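Local coordinates for protein SAWADEE HOMEODOMAIN HOMOLOG 1 (Arabidopsis thaliana, PDB 4IUP) that reads histone H3 methylated at K9 through its SAWADEE domain and associates with RNA polymerase IV in RNA-directed DNA methylation and gene silencing, at residues 66-71 with 105-110; 76-81 with 87-92; 80-85 with 126-131; 113-116 with 121-124. The protein carries 2 engineered substitutions. One frame throughout, in Å; residues are numbered along the deposited sequence.

Interaction 1: residues 66-71 with 105-110; sequences SECGRV and ARCNCV. With ZN (zinc ion), chain D.
Cys68 meets Cys107 and Cys109 through CB and sulfur atoms around a zinc ion, and the flat groups lie to one side: the guanidinium of Arg70 takes Glu67 OE1 at its edge, in plane, with NH1 to OE1 3.2 Å, whereas that oxygen is approached from above its own carboxylate plane. This salt bridge spans the turn that presents Cys68. Cys68 SG sits 2.4 Å from the zinc, placed between the backbone N and the carbonyl carbon (chi1 74°). Cys107 SG binds at 2.4 Å and Cys109 SG at 2.3 Å, and NE2 of His102 completes a site of three cysteines and one histidine, the zinc finger of this SAWADEE domain. Cys107 and Cys109 form a Cys-X-Cys pair whose torsions differ: SG of Cys107 lies opposite the backbone N, SG of Cys109 opposite the carbonyl carbon, which brings both sulfurs to one metal. Cys109 N also donates to Cys107 SG (3.4 Å), an N-H...S bond from the backbone that would probably temper the negative charge of the thiolate. Apart from the metal, the segments meet lightly, Cys68 CB lying 3.8 Å from Cys107 SG. Leu126 packs on both Cys68 and Cys107, and Cys68 O accepts from Arg99 NH1.

Interaction 2: residues 76-81 with 87-92; sequences LMLCFQ and ALYCDG. Engineered in segment 76-81: Met77 (natural residue Leu).
Strands 76-81 and 87-92 run antiparallel at 151°, with three hydrogen-bonded pairs, Met77 with Gly92, Cys79 with Cys90 and Gln81 with Leu88, each closed by two N-H...O bonds such as Cys79 N to Cys90 O at 2.8 Å. The Leu78, Phe80, Tyr89 and Asp91 side chains share one face. Here Phe80 CD1 stands over one face of the Tyr89 ring, shifted toward its rim and 3.4 Å from Tyr89 CZ; the planes are 47° apart, so the pair is neither stacked nor edge-to-face. With CG opposite the backbone N (chi1 -175°), the Phe80 ring swings toward Tyr89 and Ala87, putting CZ 3.6 Å from Ala87 CB. Replacing Phe80 by an alanine would probably leave that face of Tyr89 without its aromatic partner and open a gap beside the Ala87 methyl. The two strands form a beta hairpin within the second tudor-like unit of the tandem tudor SAWADEE domain. Leu78 crosses Tyr89 at about a right angle, CD1 to CB 3.9 Å, and its CD1 also lies 3.7 Å from Asp91 OD1, an oxygen whose charge is met by Arg57. On the opposite face the Gln81 amide approaches the Cys90 sulfur, NE2 to SG 3.8 Å, near Tyr115. Cys79 points to the same side, its CB 3.5 Å from Cys90 O, while Gly92, with no side chain, lies beside the Cys79 sulfur. Met77, an engineered residue present as selenomethionine, turns its end away from strand 87-92 and packs on Ile129 and Arg131.

Interaction 3: residues 80-85 with 126-131; sequences FQERED and LERICR
Arg128 passes its side chain obliquely across the edge of Phe80 and ends at Glu82. Its CB begins 4.0 Å from Phe80 CB, with CG set opposite the carbonyl carbon (chi1 -65°), and from there the chain runs extended to NE. CD comes to the edge of the Phe80 ring, in the ring plane, 3.8 Å from CD2. NE and CZ pass the same ring carbon, which stands over one face of the guanidinium. The two planes are 62° apart, and NH1 also lies at the ring's edge, 3.5 Å from CD2, so the charged group does not sit over the ring's face. NH1 then donates to Glu82 OE1 at 3.1 Å in a salt bridge; the bond is moderately bent (155°), and the oxygen is met on its anti side, out of the carboxylate plane. NH2 at the far tip gives a hydrogen to a water at 2.9 Å, and that water in turn donates to Glu82 OE1, so a direct and a water-mediated link hold the two charges together. An alanine replacing Arg128 would probably leave the Glu82 carboxylate without its cationic mate and the Phe80 ring edge without the aliphatic chain beside it. The backbones also join, Phe80 N donating to Arg128 O at 2.8 Å, nearly straight. This lies at the surface, where the short 3-10 segment 126-127 gives way to strand 129-131, which pairs with strand 76-83 in the antiparallel sheet; Ile129 turns to the other side and packs on Cys79 and Phe111.

Interaction 4: residues 113-116 with 121-124; sequences VRYE and EESL
The hairpin of strands 110-115 and 121-124, at one margin of the chain's antiparallel sheet, carries the hydrogen-bonded pair Val113 and Glu122: Val113 N gives to Glu122 O at 2.9 Å and Glu122 N returns to Val113 O. One residue nearer the turn, Arg114 and Glu121 form a non-hydrogen-bonded pair whose side chains meet on one face. Arg114, bent at its third torsion (-68°), presents the NE side of its guanidinium, and both NE and NH2 lie 2.8 Å from Glu121 OE2. This side-on grip puts two donors on a single oxygen, which lies in the guanidinium plane; both nitrogens approach from the same side of the carboxylate, whose plane is turned 43° from the guanidinium. The aliphatic parts also touch, Arg114 CB 3.8 Å from Glu121 CG. On the other face of this two-stranded edge of the tudor-like unit, Tyr115 OH donates to Glu122 OE1 at 2.7 Å. That oxygen lies in the plane of the ring, at its edge, while the hydroxyl comes from above the carboxylate plane. Val113 CG2 covers one face of the Tyr115 ring, offset toward its rim, and touches Leu124 CD1 at 3.7 Å. Leu124 CD1 lies equally close to Tyr115 OH, so the buried phenol is bordered by methyl groups as well as by its carboxylate partner. Cys79, Gln81 and Cys90 of the neighbouring hairpin pack on Tyr115 too.

In the fold
All four contacts belong to the zinc-bearing second half of the SAWADEE domain. Interactions 2 and 3 share strand 76-83, pairing it with strand 86-98 and with the approach to strand 129-131; their centres are about 6 Å apart. Strand 86-98 then pairs with strand 110-115, the centres of interactions 4 and 2 being about 8 Å apart, and a backbone bond joins Asp91 to Glu116. Interaction 1 lies at the periphery, its centre 15 to 17 Å from those of the others. Along the chain, interaction 1 encloses interaction 2, and interaction 3 encloses interaction 4, while the segments of interactions 1 and 3 alternate. The zinc thus ties together two loops that connect the sheet's strands, with Leu126 bridging to interaction 3.

Interaction 1: residues 66-71 with 105-110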
# COMPACT_ATOMS: atom_id res chain seq x y z
N SER A 66 -10.73 -4.61 15.84
CA SER A 66 -11.89 -3.88 16.36
C SER A 66 -12.40 -2.79 15.41
O SER A 66 -13.51 -2.27 15.59
CB SER A 66 -11.58 -3.27 17.72
OG SER A 66 -10.59 -2.27 17.61
N GLU A 67 -11.59 -2.44 14.41
CA GLU A 67 -11.97 -1.41 13.44
C GLU A 67 -12.10 -1.92 12.00
O GLU A 67 -12.07 -1.13 11.06
CB GLU A 67 -11.01 -0.21 13.51
CG GLU A 67 -9.55 -0.57 13.28
CD GLU A 67 -8.60 0.61 13.36
OE1 GLU A 67 -9.06 1.77 13.45
OE2 GLU A 67 -7.37 0.38 13.31
N CYS A 68 -12.27 -3.23 11.82
CA CYS A 68 -12.39 -3.80 10.47
C CYS A 68 -13.64 -3.31 9.74
O CYS A 68 -13.74 -3.46 8.52
CB CYS A 68 -12.36 -5.34 10.51
SG CYS A 68 -13.87 -6.11 11.13
N GLY A 69 -14.58 -2.73 10.48
CA GLY A 69 -15.78 -2.14 9.87
C GLY A 69 -15.49 -0.90 9.03
O GLY A 69 -16.31 -0.52 8.19
N ARG A 70 -14.33 -0.28 9.26
CA ARG A 70 -13.95 0.93 8.52
C ARG A 70 -13.44 0.62 7.10
O ARG A 70 -13.30 1.53 6.28
CB ARG A 70 -12.91 1.76 9.29
CG ARG A 70 -11.47 1.26 9.18
CD ARG A 70 -10.53 2.09 10.04
NE ARG A 70 -10.48 3.48 9.58
CZ ARG A 70 -10.07 4.50 10.33
NH1 ARG A 70 -9.66 4.30 11.58
NH2 ARG A 70 -10.05 5.72 9.82
N VAL A 71 -13.15 -0.65 6.84
CA VAL A 71 -12.76 -1.09 5.50
C VAL A 71 -14.04 -1.40 4.72
O VAL A 71 -14.85 -2.23 5.14
CB VAL A 71 -11.84 -2.33 5.55
CG1 VAL A 71 -11.39 -2.74 4.16
CG2 VAL A 71 -10.63 -2.06 6.45
N ALA A 105 -9.59 -9.58 19.11
CA ALA A 105 -8.29 -10.26 19.07
C ALA A 105 -7.77 -10.51 17.66
O ALA A 105 -6.57 -10.43 17.41
CB ALA A 105 -8.35 -11.57 19.84
N ARG A 106 -8.69 -10.82 16.74
CA ARG A 106 -8.33 -11.28 15.40
C ARG A 106 -9.52 -11.12 14.48
O ARG A 106 -10.61 -11.57 14.79
CB ARG A 106 -7.92 -12.76 15.45
CG ARG A 106 -7.53 -13.37 14.11
CD ARG A 106 -6.05 -13.25 13.93
NE ARG A 106 -5.52 -13.82 12.69
CZ ARG A 106 -4.32 -13.49 12.21
NH1 ARG A 106 -3.58 -12.61 12.86
NH2 ARG A 106 -3.87 -14.03 11.08
N CYS A 107 -9.30 -10.48 13.34
CA CYS A 107 -10.35 -10.38 12.33
C CYS A 107 -10.30 -11.59 11.41
O CYS A 107 -9.23 -11.96 10.92
CB CYS A 107 -10.20 -9.07 11.55
SG CYS A 107 -11.26 -8.94 10.10
N ASN A 108 -11.46 -12.22 11.19
CA ASN A 108 -11.60 -13.33 10.24
C ASN A 108 -12.49 -12.99 9.04
O ASN A 108 -12.98 -13.89 8.34
CB ASN A 108 -12.05 -14.63 10.94
CG ASN A 108 -13.43 -14.51 11.59
OD1 ASN A 108 -14.08 -13.46 11.55
ND2 ASN A 108 -13.89 -15.61 12.20
N CYS A 109 -12.72 -11.70 8.81
CA CYS A 109 -13.40 -11.25 7.60
C CYS A 109 -12.51 -11.52 6.39
O CYS A 109 -11.27 -11.54 6.51
CB CYS A 109 -13.76 -9.76 7.70
SG CYS A 109 -14.88 -9.35 9.06
N VAL A 110 -13.14 -11.76 5.24
CA VAL A 110 -12.41 -12.04 4.00
C VAL A 110 -12.64 -10.91 2.99
O VAL A 110 -13.78 -10.63 2.61
CB VAL A 110 -12.80 -13.41 3.38
CG1 VAL A 110 -11.99 -13.69 2.11
CG2 VAL A 110 -12.61 -14.54 4.38
ZN ZN D . -13.49 -8.39 10.67

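Interaction 2: residues 76-81 with 87-92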
# COMPACT_ATOMS: atom_id res chain seq x y z
N LEU A 76 -9.35 1.90 -1.46
CA LEU A 76 -7.97 1.63 -1.86
C LEU A 76 -7.19 1.11 -0.65
O LEU A 76 -7.21 1.74 0.41
CB LEU A 76 -7.32 2.90 -2.43
CG LEU A 76 -5.81 2.88 -2.71
CD1 LEU A 76 -5.49 1.97 -3.90
CD2 LEU A 76 -5.30 4.29 -2.95
N MSE A 77 -6.53 -0.03 -0.82
CA MSE A 77 -5.71 -0.62 0.25
C MSE A 77 -4.32 -0.92 -0.29
O MSE A 77 -4.16 -1.22 -1.47
CB MSE A 77 -6.32 -1.95 0.74
CG MSE A 77 -7.79 -1.90 1.11
SE MSE A 77 -8.18 -0.71 2.60
CE MSE A 77 -7.51 -1.81 4.08
N LEU A 78 -3.33 -0.84 0.59
CA LEU A 78 -2.02 -1.41 0.30
C LEU A 78 -2.05 -2.88 0.73
O LEU A 78 -2.28 -3.18 1.91
CB LEU A 78 -0.90 -0.65 1.02
CG LEU A 78 0.52 -1.13 0.68
CD1 LEU A 78 0.88 -0.81 -0.77
CD2 LEU A 78 1.56 -0.54 1.64
N CYS A 79 -1.80 -3.78 -0.22
CA CYS A 79 -2.01 -5.21 -0.02
C CYS A 79 -0.72 -6.01 -0.13
O CYS A 79 0.09 -5.78 -1.04
CB CYS A 79 -2.99 -5.75 -1.06
SG CYS A 79 -4.54 -4.87 -1.14
N PHE A 80 -0.55 -6.95 0.79
CA PHE A 80 0.60 -7.85 0.75
C PHE A 80 0.35 -8.97 -0.26
O PHE A 80 -0.45 -9.88 -0.02
CB PHE A 80 0.89 -8.42 2.14
CG PHE A 80 2.14 -9.26 2.21
CD1 PHE A 80 3.38 -8.71 1.92
CD2 PHE A 80 2.07 -10.61 2.56
CE1 PHE A 80 4.54 -9.48 1.99
CE2 PHE A 80 3.23 -11.39 2.63
CZ PHE A 80 4.46 -10.82 2.35
N GLN A 81 1.05 -8.87 -1.39
CA GLN A 81 0.86 -9.77 -2.53
C GLN A 81 2.03 -10.74 -2.61
O GLN A 81 3.13 -10.37 -3.03
CB GLN A 81 0.73 -8.96 -3.82
CG GLN A 81 0.38 -9.77 -5.08
CD GLN A 81 0.57 -8.97 -6.35
OE1 GLN A 81 -0.38 -8.38 -6.89
NE2 GLN A 81 1.80 -8.91 -6.83
N ALA A 87 7.29 -11.27 -2.87
CA ALA A 87 6.35 -10.70 -1.91
C ALA A 87 6.39 -9.18 -1.99
O ALA A 87 7.34 -8.55 -1.52
CB ALA A 87 6.66 -11.19 -0.51
N LEU A 88 5.37 -8.60 -2.61
CA LEU A 88 5.30 -7.16 -2.84
C LEU A 88 4.10 -6.53 -2.14
O LEU A 88 3.08 -7.20 -1.95
CB LEU A 88 5.23 -6.87 -4.35
CG LEU A 88 6.35 -7.47 -5.22
CD1 LEU A 88 6.02 -7.28 -6.70
CD2 LEU A 88 7.71 -6.85 -4.88
N TYR A 89 4.22 -5.27 -1.74
CA TYR A 89 3.09 -4.52 -1.22
C TYR A 89 2.57 -3.66 -2.36
O TYR A 89 3.27 -2.76 -2.83
CB TYR A 89 3.49 -3.67 -0.01
CG TYR A 89 3.80 -4.48 1.24
CD1 TYR A 89 5.05 -5.07 1.43
CD2 TYR A 89 2.83 -4.65 2.24
CE1 TYR A 89 5.35 -5.81 2.58
CE2 TYR A 89 3.11 -5.39 3.40
CZ TYR A 89 4.37 -5.96 3.56
OH TYR A 89 4.65 -6.69 4.70
N CYS A 90 1.35 -3.96 -2.81
CA CYS A 90 0.76 -3.41 -4.03
C CYS A 90 -0.62 -2.82 -3.77
O CYS A 90 -1.36 -3.31 -2.90
CB CYS A 90 0.58 -4.53 -5.08
SG CYS A 90 2.07 -5.41 -5.48
N ASP A 91 -1.00 -1.82 -4.54
CA ASP A 91 -2.33 -1.23 -4.42
C ASP A 91 -3.42 -2.14 -4.99
O ASP A 91 -3.25 -2.74 -6.05
CB ASP A 91 -2.39 0.14 -5.11
CG ASP A 91 -1.76 1.24 -4.27
OD1 ASP A 91 -1.46 0.99 -3.08
OD2 ASP A 91 -1.57 2.35 -4.80
N GLY A 92 -4.52 -2.24 -4.26
CA GLY A 92 -5.69 -2.97 -4.72
C GLY A 92 -6.94 -2.26 -4.24
O GLY A 92 -6.88 -1.37 -3.39

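Interaction 3: residues 80-85 with 126-131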
# COMPACT_ATOMS: atom_id res chain seq x y z
N PHE A 80 -0.55 -6.95 0.79
CA PHE A 80 0.60 -7.85 0.75
C PHE A 80 0.35 -8.97 -0.26
O PHE A 80 -0.45 -9.88 -0.02
CB PHE A 80 0.89 -8.42 2.14
CG PHE A 80 2.14 -9.26 2.21
CD1 PHE A 80 3.38 -8.71 1.92
CD2 PHE A 80 2.07 -10.61 2.56
CE1 PHE A 80 4.54 -9.48 1.99
CE2 PHE A 80 3.23 -11.39 2.63
CZ PHE A 80 4.46 -10.82 2.35
N GLN A 81 1.05 -8.87 -1.39
CA GLN A 81 0.86 -9.77 -2.53
C GLN A 81 2.03 -10.74 -2.61
O GLN A 81 3.13 -10.37 -3.03
CB GLN A 81 0.73 -8.96 -3.82
CG GLN A 81 0.38 -9.77 -5.08
CD GLN A 81 0.57 -8.97 -6.35
OE1 GLN A 81 -0.38 -8.38 -6.89
NE2 GLN A 81 1.80 -8.91 -6.83
N GLU A 82 1.78 -11.98 -2.19
CA GLU A 82 2.81 -13.01 -2.17
C GLU A 82 2.56 -14.03 -3.27
O GLU A 82 1.50 -14.65 -3.32
CB GLU A 82 2.86 -13.69 -0.79
CG GLU A 82 4.01 -14.68 -0.63
CD GLU A 82 4.25 -15.07 0.82
OE1 GLU A 82 3.27 -15.21 1.59
OE2 GLU A 82 5.43 -15.24 1.18
N ARG A 83 3.53 -14.18 -4.17
CA ARG A 83 3.42 -15.08 -5.32
C ARG A 83 4.76 -15.74 -5.56
O ARG A 83 5.75 -15.04 -5.77
CB ARG A 83 3.01 -14.32 -6.58
CG ARG A 83 1.61 -13.79 -6.56
CD ARG A 83 1.33 -12.88 -7.74
NE ARG A 83 -0.07 -12.48 -7.73
CZ ARG A 83 -0.61 -11.57 -8.54
NH1 ARG A 83 0.13 -10.95 -9.46
NH2 ARG A 83 -1.90 -11.29 -8.43
N GLU A 84 4.77 -17.06 -5.56
CA GLU A 84 6.00 -17.78 -5.68
C GLU A 84 6.94 -17.28 -4.53
O GLU A 84 6.53 -17.22 -3.40
CB GLU A 84 6.49 -17.69 -7.14
CG GLU A 84 5.53 -18.45 -8.11
CD GLU A 84 5.86 -18.39 -9.65
OE1 GLU A 84 6.15 -17.35 -10.21
OE2 GLU A 84 5.78 -19.44 -10.29
N ASP A 85 8.17 -16.90 -4.81
CA ASP A 85 8.94 -16.37 -3.70
C ASP A 85 9.06 -14.85 -3.75
O ASP A 85 9.93 -14.24 -3.17
CB ASP A 85 10.31 -17.02 -3.62
CG ASP A 85 11.20 -16.60 -4.73
OD1 ASP A 85 10.69 -16.50 -5.86
OD2 ASP A 85 12.38 -16.34 -4.46
N LEU A 126 -7.48 -9.36 6.99
CA LEU A 126 -7.12 -8.04 7.48
C LEU A 126 -5.60 -7.92 7.72
O LEU A 126 -5.03 -6.84 7.58
CB LEU A 126 -7.88 -7.70 8.77
CG LEU A 126 -7.88 -6.22 9.17
CD1 LEU A 126 -8.63 -5.39 8.13
CD2 LEU A 126 -8.48 -6.03 10.56
N GLU A 127 -4.97 -9.04 8.06
CA GLU A 127 -3.55 -9.06 8.41
C GLU A 127 -2.61 -8.84 7.21
O GLU A 127 -1.40 -8.74 7.39
CB GLU A 127 -3.20 -10.35 9.16
CG GLU A 127 -3.03 -11.61 8.30
CD GLU A 127 -4.34 -12.20 7.76
OE1 GLU A 127 -5.44 -11.84 8.24
OE2 GLU A 127 -4.25 -13.05 6.84
N ARG A 128 -3.17 -8.79 6.00
CA ARG A 128 -2.39 -8.55 4.79
C ARG A 128 -2.78 -7.27 4.05
O ARG A 128 -2.35 -7.05 2.92
CB ARG A 128 -2.46 -9.76 3.85
CG ARG A 128 -1.81 -11.00 4.44
CD ARG A 128 -1.36 -12.03 3.41
NE ARG A 128 -0.65 -13.10 4.10
CZ ARG A 128 0.26 -13.91 3.56
NH1 ARG A 128 0.60 -13.82 2.27
NH2 ARG A 128 0.84 -14.83 4.33
N ILE A 129 -3.59 -6.43 4.68
CA ILE A 129 -4.02 -5.20 4.04
C ILE A 129 -3.84 -3.99 4.97
O ILE A 129 -4.00 -4.10 6.19
CB ILE A 129 -5.47 -5.30 3.48
CG1 ILE A 129 -6.50 -5.53 4.60
CG2 ILE A 129 -5.58 -6.40 2.40
CD1 ILE A 129 -7.95 -5.57 4.09
N CYS A 130 -3.50 -2.85 4.38
CA CYS A 130 -3.35 -1.59 5.13
C CYS A 130 -4.19 -0.50 4.50
O CYS A 130 -4.33 -0.46 3.28
CB CYS A 130 -1.89 -1.15 5.15
SG CYS A 130 -0.85 -2.01 6.36
N ARG A 131 -4.73 0.39 5.32
CA ARG A 131 -5.61 1.44 4.81
C ARG A 131 -4.84 2.71 4.48
O ARG A 131 -3.71 2.90 4.93
CB ARG A 131 -6.75 1.73 5.80
CG ARG A 131 -6.30 2.43 7.10
CD ARG A 131 -7.50 2.89 7.92
NE ARG A 131 -7.10 3.48 9.20
CZ ARG A 131 -6.78 4.77 9.38
NH1 ARG A 131 -6.84 5.63 8.37
NH2 ARG A 131 -6.42 5.20 10.58
O HOH W 1 2.01 -17.03 2.82

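Interaction 4: residues 113-116 with 121-124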
# COMPACT_ATOMS: atom_id res chain seq x y z
N VAL A 113 -9.78 -8.55 -3.02
CA VAL A 113 -9.17 -7.35 -3.59
C VAL A 113 -8.86 -7.57 -5.06
O VAL A 113 -8.60 -8.69 -5.48
CB VAL A 113 -7.91 -6.86 -2.80
CG1 VAL A 113 -8.20 -6.77 -1.30
CG2 VAL A 113 -6.68 -7.74 -3.05
N ARG A 114 -8.93 -6.49 -5.83
CA ARG A 114 -8.48 -6.50 -7.21
C ARG A 114 -7.28 -5.59 -7.33
O ARG A 114 -7.36 -4.39 -7.04
CB ARG A 114 -9.59 -6.02 -8.14
CG ARG A 114 -9.22 -6.07 -9.61
CD ARG A 114 -10.41 -5.67 -10.48
NE ARG A 114 -11.48 -6.67 -10.44
CZ ARG A 114 -12.53 -6.67 -11.25
NH1 ARG A 114 -12.67 -5.73 -12.18
NH2 ARG A 114 -13.46 -7.61 -11.13
N TYR A 115 -6.15 -6.18 -7.73
CA TYR A 115 -4.90 -5.43 -7.87
C TYR A 115 -4.96 -4.44 -9.01
O TYR A 115 -5.40 -4.77 -10.12
CB TYR A 115 -3.72 -6.38 -8.02
CG TYR A 115 -3.45 -7.15 -6.76
CD1 TYR A 115 -2.97 -6.51 -5.62
CD2 TYR A 115 -3.69 -8.53 -6.70
CE1 TYR A 115 -2.73 -7.21 -4.44
CE2 TYR A 115 -3.45 -9.24 -5.52
CZ TYR A 115 -2.97 -8.57 -4.40
OH TYR A 115 -2.73 -9.27 -3.25
N GLU A 116 -4.52 -3.24 -8.74
CA GLU A 116 -4.60 -2.18 -9.68
C GLU A 116 -3.79 -2.45 -10.97
O GLU A 116 -4.28 -2.25 -12.05
CB GLU A 116 -4.20 -0.91 -8.98
CG GLU A 116 -4.77 0.32 -9.57
CD GLU A 116 -4.30 1.56 -8.90
OE1 GLU A 116 -3.08 1.75 -8.80
OE2 GLU A 116 -5.15 2.34 -8.47
N GLU A 121 -7.22 -10.85 -9.01
CA GLU A 121 -7.94 -10.81 -7.74
C GLU A 121 -7.41 -11.83 -6.73
O GLU A 121 -6.89 -12.88 -7.11
CB GLU A 121 -9.45 -10.98 -7.96
CG GLU A 121 -10.09 -9.79 -8.67
CD GLU A 121 -11.60 -9.92 -8.81
OE1 GLU A 121 -12.12 -11.05 -8.79
OE2 GLU A 121 -12.27 -8.87 -8.94
N GLU A 122 -7.54 -11.50 -5.45
CA GLU A 122 -7.07 -12.36 -4.37
C GLU A 122 -7.93 -12.13 -3.14
O GLU A 122 -8.31 -10.99 -2.85
CB GLU A 122 -5.59 -12.07 -4.05
CG GLU A 122 -4.99 -12.97 -2.98
CD GLU A 122 -3.48 -12.84 -2.83
OE1 GLU A 122 -2.87 -11.93 -3.45
OE2 GLU A 122 -2.89 -13.64 -2.07
N SER A 123 -8.25 -13.21 -2.42
CA SER A 123 -8.92 -13.10 -1.14
C SER A 123 -7.89 -12.93 -0.02
O SER A 123 -7.03 -13.79 0.17
CB SER A 123 -9.79 -14.34 -0.90
OG SER A 123 -10.86 -14.38 -1.83
N LEU A 124 -7.99 -11.82 0.70
CA LEU A 124 -7.02 -11.49 1.75
C LEU A 124 -7.70 -11.28 3.10
O LEU A 124 -8.86 -10.86 3.18
CB LEU A 124 -6.23 -10.22 1.38
CG LEU A 124 -5.31 -10.29 0.15
CD1 LEU A 124 -4.69 -8.94 -0.13
CD2 LEU A 124 -4.23 -11.33 0.34